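Local coordinates for protein O-methyltransferase (Saccharopolyspora spinosa, PDB 4CE0) that probably transfers a methyl group from S-adenosylmethionine to the 4'-hydroxyl of a rhamnose on a spinosyn intermediate, using a bound magnesium ion, at residues 86-97 with 149-160. Numbering follows the deposited sequence.
Sequences RGGACIFMRAVL and NFARYGLLDEQV
R94 and D157 pair at one end of this contact and R86 and N149 at the other. In the Rossmann-like methyltransferase fold they join helix 88-100 and the residues leading into it to the end of helix 143-152 and its trailing loop, which runs into strand 160-164 at one edge of the chain's sheet. The guanidinium meets the carboxylate side-on: NE of R94 donates to OD1 of D157 at 2.9 Å and NH2 of R94 to OD2 of D157 at 2.7 Å. Both oxygens are met on the syn side, though somewhat out of the carboxylate plane; this two-point grip restrains the rotation of both groups, whose planes lie 15° apart. OD1 also takes a weak bond from the backbone N of Q159. The third guanidinium nitrogen, NH1, donates to a water 3.0 Å away that in turn donates to OE1 of Q159. OE1 lies 3.2 Å from NH2 of R94, over the guanidinium face, at an angle too poor for a hydrogen bond. The amide NE2 of Q159 is satisfied by the carbonyls of R105 and D102. CD2 of L155 covers the other guanidinium face. At the far end, ND2 of N149 donates to O of R86 at 2.9 Å, with an N-H...O angle of 167°, on a lone pair in the carbonyl plane, just before the N-cap G87; the R86 guanidinium turns away to the A51 carbonyl. Between these polar ends I91 fills the apolar middle. CG1 stands anti to its carbonyl carbon and CG2 anti to its backbone N, which sends the branches to different rings in two CH-pi contacts: CG2 lies over the Y153 ring, whose hydroxyl bonds H52, while CG1 sits 3.5 Å from the F150 ring centroid, 3° off its normal.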
# COMPACT_ATOMS: atom_id res chain seq x y z
N ARG A 86 11.39 -10.79 -7.39
CA ARG A 86 10.07 -10.36 -7.83
C ARG A 86 10.00 -8.87 -8.16
O ARG A 86 8.98 -8.38 -8.68
CB ARG A 86 9.01 -10.76 -6.81
CG ARG A 86 8.73 -12.25 -6.79
CD ARG A 86 7.85 -12.64 -5.64
NE ARG A 86 7.71 -14.09 -5.55
CZ ARG A 86 7.31 -14.74 -4.45
NH1 ARG A 86 6.99 -14.08 -3.35
NH2 ARG A 86 7.23 -16.07 -4.48
N GLY A 87 11.07 -8.14 -7.83
CA GLY A 87 11.22 -6.76 -8.27
C GLY A 87 11.00 -5.70 -7.24
O GLY A 87 11.18 -4.50 -7.53
N GLY A 88 10.71 -6.14 -6.03
CA GLY A 88 10.23 -5.28 -4.97
C GLY A 88 11.15 -4.12 -4.62
O GLY A 88 10.71 -2.98 -4.48
N ALA A 89 12.43 -4.42 -4.49
CA ALA A 89 13.40 -3.38 -4.16
C ALA A 89 13.49 -2.35 -5.28
O ALA A 89 13.61 -1.16 -5.03
CB ALA A 89 14.75 -3.98 -3.89
N CYS A 90 13.46 -2.82 -6.52
CA CYS A 90 13.46 -1.93 -7.66
C CYS A 90 12.19 -1.13 -7.77
O CYS A 90 12.22 0.06 -8.13
CB CYS A 90 13.64 -2.74 -8.93
SG CYS A 90 15.33 -3.38 -9.12
N ILE A 91 11.06 -1.77 -7.50
CA ILE A 91 9.79 -1.02 -7.42
C ILE A 91 9.92 0.12 -6.41
O ILE A 91 9.53 1.27 -6.68
CB ILE A 91 8.62 -1.93 -7.06
CG1 ILE A 91 8.35 -2.89 -8.22
CG2 ILE A 91 7.33 -1.15 -6.80
CD1 ILE A 91 7.52 -4.07 -7.84
N PHE A 92 10.50 -0.18 -5.25
CA PHE A 92 10.68 0.83 -4.24
C PHE A 92 11.54 2.00 -4.70
O PHE A 92 11.15 3.14 -4.52
CB PHE A 92 11.26 0.25 -2.95
CG PHE A 92 11.31 1.24 -1.85
CD1 PHE A 92 10.12 1.65 -1.23
CD2 PHE A 92 12.52 1.80 -1.44
CE1 PHE A 92 10.15 2.57 -0.20
CE2 PHE A 92 12.56 2.73 -0.43
CZ PHE A 92 11.37 3.11 0.21
N MET A 93 12.67 1.72 -5.34
CA MET A 93 13.51 2.83 -5.82
C MET A 93 12.72 3.68 -6.82
O MET A 93 12.80 4.91 -6.81
CB MET A 93 14.79 2.30 -6.47
CG MET A 93 15.66 1.54 -5.54
SD MET A 93 17.29 1.22 -6.22
CE MET A 93 16.90 -0.15 -7.25
N ARG A 94 11.96 3.03 -7.67
CA ARG A 94 11.16 3.78 -8.65
C ARG A 94 10.12 4.62 -7.91
O ARG A 94 9.79 5.75 -8.31
CB ARG A 94 10.50 2.85 -9.64
CG ARG A 94 9.46 3.53 -10.61
CD ARG A 94 10.07 4.51 -11.58
NE ARG A 94 9.06 5.32 -12.29
CZ ARG A 94 8.67 6.54 -11.91
NH1 ARG A 94 9.15 7.11 -10.80
NH2 ARG A 94 7.78 7.20 -12.63
N ALA A 95 9.63 4.08 -6.81
CA ALA A 95 8.58 4.80 -6.06
C ALA A 95 9.17 6.01 -5.33
O ALA A 95 8.51 7.05 -5.20
CB ALA A 95 7.88 3.88 -5.10
N VAL A 96 10.41 5.91 -4.86
CA VAL A 96 11.02 7.07 -4.23
C VAL A 96 11.15 8.24 -5.24
O VAL A 96 10.76 9.38 -4.93
CB VAL A 96 12.36 6.75 -3.60
CG1 VAL A 96 12.89 7.99 -2.91
CG2 VAL A 96 12.23 5.60 -2.60
N LEU A 97 11.68 7.95 -6.43
CA LEU A 97 11.70 8.94 -7.53
C LEU A 97 10.33 9.55 -7.77
O LEU A 97 10.20 10.76 -7.96
CB LEU A 97 12.19 8.30 -8.84
CG LEU A 97 13.60 7.72 -8.85
CD1 LEU A 97 13.91 7.16 -10.24
CD2 LEU A 97 14.60 8.76 -8.43
N ASN A 149 4.34 -6.99 -11.92
CA ASN A 149 4.47 -6.51 -10.54
C ASN A 149 4.63 -5.00 -10.52
O ASN A 149 3.98 -4.34 -9.73
CB ASN A 149 5.63 -7.22 -9.82
CG ASN A 149 5.31 -8.67 -9.53
OD1 ASN A 149 4.14 -9.07 -9.59
ND2 ASN A 149 6.32 -9.46 -9.22
N PHE A 150 5.47 -4.44 -11.39
CA PHE A 150 5.64 -2.98 -11.41
C PHE A 150 4.30 -2.32 -11.74
O PHE A 150 3.96 -1.26 -11.17
CB PHE A 150 6.69 -2.54 -12.44
CG PHE A 150 8.09 -2.38 -11.90
CD1 PHE A 150 8.93 -3.49 -11.81
CD2 PHE A 150 8.61 -1.13 -11.58
CE1 PHE A 150 10.26 -3.37 -11.35
CE2 PHE A 150 9.94 -0.99 -11.11
CZ PHE A 150 10.77 -2.12 -11.00
N ALA A 151 3.55 -2.94 -12.65
CA ALA A 151 2.32 -2.36 -13.17
C ALA A 151 1.28 -2.39 -12.08
O ALA A 151 0.39 -1.56 -12.04
CB ALA A 151 1.83 -3.14 -14.43
N ARG A 152 1.41 -3.30 -11.14
CA ARG A 152 0.45 -3.34 -10.03
C ARG A 152 0.52 -2.09 -9.20
O ARG A 152 -0.49 -1.68 -8.62
CB ARG A 152 0.65 -4.60 -9.18
CG ARG A 152 0.16 -5.82 -9.96
CD ARG A 152 0.70 -7.13 -9.46
NE ARG A 152 -0.39 -8.10 -9.35
CZ ARG A 152 -0.29 -9.24 -8.68
NH1 ARG A 152 0.85 -9.57 -8.06
NH2 ARG A 152 -1.34 -10.05 -8.61
N TYR A 153 1.69 -1.45 -9.16
CA TYR A 153 1.90 -0.25 -8.34
C TYR A 153 1.73 1.01 -9.18
O TYR A 153 1.91 2.13 -8.69
CB TYR A 153 3.28 -0.28 -7.65
CG TYR A 153 3.45 -1.42 -6.65
CD1 TYR A 153 3.11 -1.26 -5.32
CD2 TYR A 153 3.98 -2.65 -7.04
CE1 TYR A 153 3.27 -2.30 -4.40
CE2 TYR A 153 4.13 -3.69 -6.15
CZ TYR A 153 3.77 -3.52 -4.83
OH TYR A 153 3.96 -4.55 -3.93
N GLY A 154 1.34 0.82 -10.45
CA GLY A 154 1.27 1.94 -11.37
C GLY A 154 2.64 2.55 -11.67
O GLY A 154 2.75 3.73 -11.94
N LEU A 155 3.70 1.73 -11.64
CA LEU A 155 5.05 2.25 -11.86
C LEU A 155 5.80 1.63 -13.03
O LEU A 155 7.01 1.72 -13.07
CB LEU A 155 5.88 2.12 -10.59
CG LEU A 155 5.36 2.98 -9.44
CD1 LEU A 155 5.97 2.51 -8.15
CD2 LEU A 155 5.66 4.47 -9.66
N LEU A 156 5.09 1.01 -13.98
CA LEU A 156 5.76 0.41 -15.12
C LEU A 156 5.83 1.45 -16.23
O LEU A 156 4.97 1.48 -17.08
CB LEU A 156 5.02 -0.84 -15.59
CG LEU A 156 5.65 -1.55 -16.79
CD1 LEU A 156 7.04 -2.02 -16.43
CD2 LEU A 156 4.79 -2.74 -17.24
N ASP A 157 6.82 2.33 -16.18
CA ASP A 157 6.89 3.44 -17.14
C ASP A 157 8.30 3.64 -17.71
O ASP A 157 9.15 2.75 -17.63
CB ASP A 157 6.33 4.72 -16.51
CG ASP A 157 7.26 5.34 -15.47
OD1 ASP A 157 8.19 4.66 -14.99
OD2 ASP A 157 7.03 6.54 -15.13
N GLU A 158 8.54 4.81 -18.30
CA GLU A 158 9.79 5.07 -19.06
C GLU A 158 11.03 5.11 -18.18
O GLU A 158 12.16 4.98 -18.67
CB GLU A 158 9.71 6.40 -19.79
CG GLU A 158 9.18 7.52 -18.87
CD GLU A 158 9.45 8.92 -19.40
OE1 GLU A 158 10.09 9.05 -20.47
OE2 GLU A 158 9.01 9.90 -18.74
N GLN A 159 10.83 5.28 -16.87
CA GLN A 159 11.96 5.39 -15.95
C GLN A 159 12.43 4.06 -15.39
O GLN A 159 13.26 4.02 -14.49
CB GLN A 159 11.59 6.32 -14.79
CG GLN A 159 11.52 7.79 -15.18
CD GLN A 159 11.23 8.68 -13.98
OE1 GLN A 159 10.09 9.09 -13.75
NE2 GLN A 159 12.25 8.94 -13.19
N VAL A 160 11.86 2.96 -15.89
CA VAL A 160 12.27 1.62 -15.49
C VAL A 160 12.75 0.86 -16.74
O VAL A 160 12.00 0.76 -17.74
CB VAL A 160 11.12 0.81 -14.88
CG1 VAL A 160 11.64 -0.52 -14.35
CG2 VAL A 160 10.42 1.63 -13.76
O HOH W 1 9.21 10.07 -11.17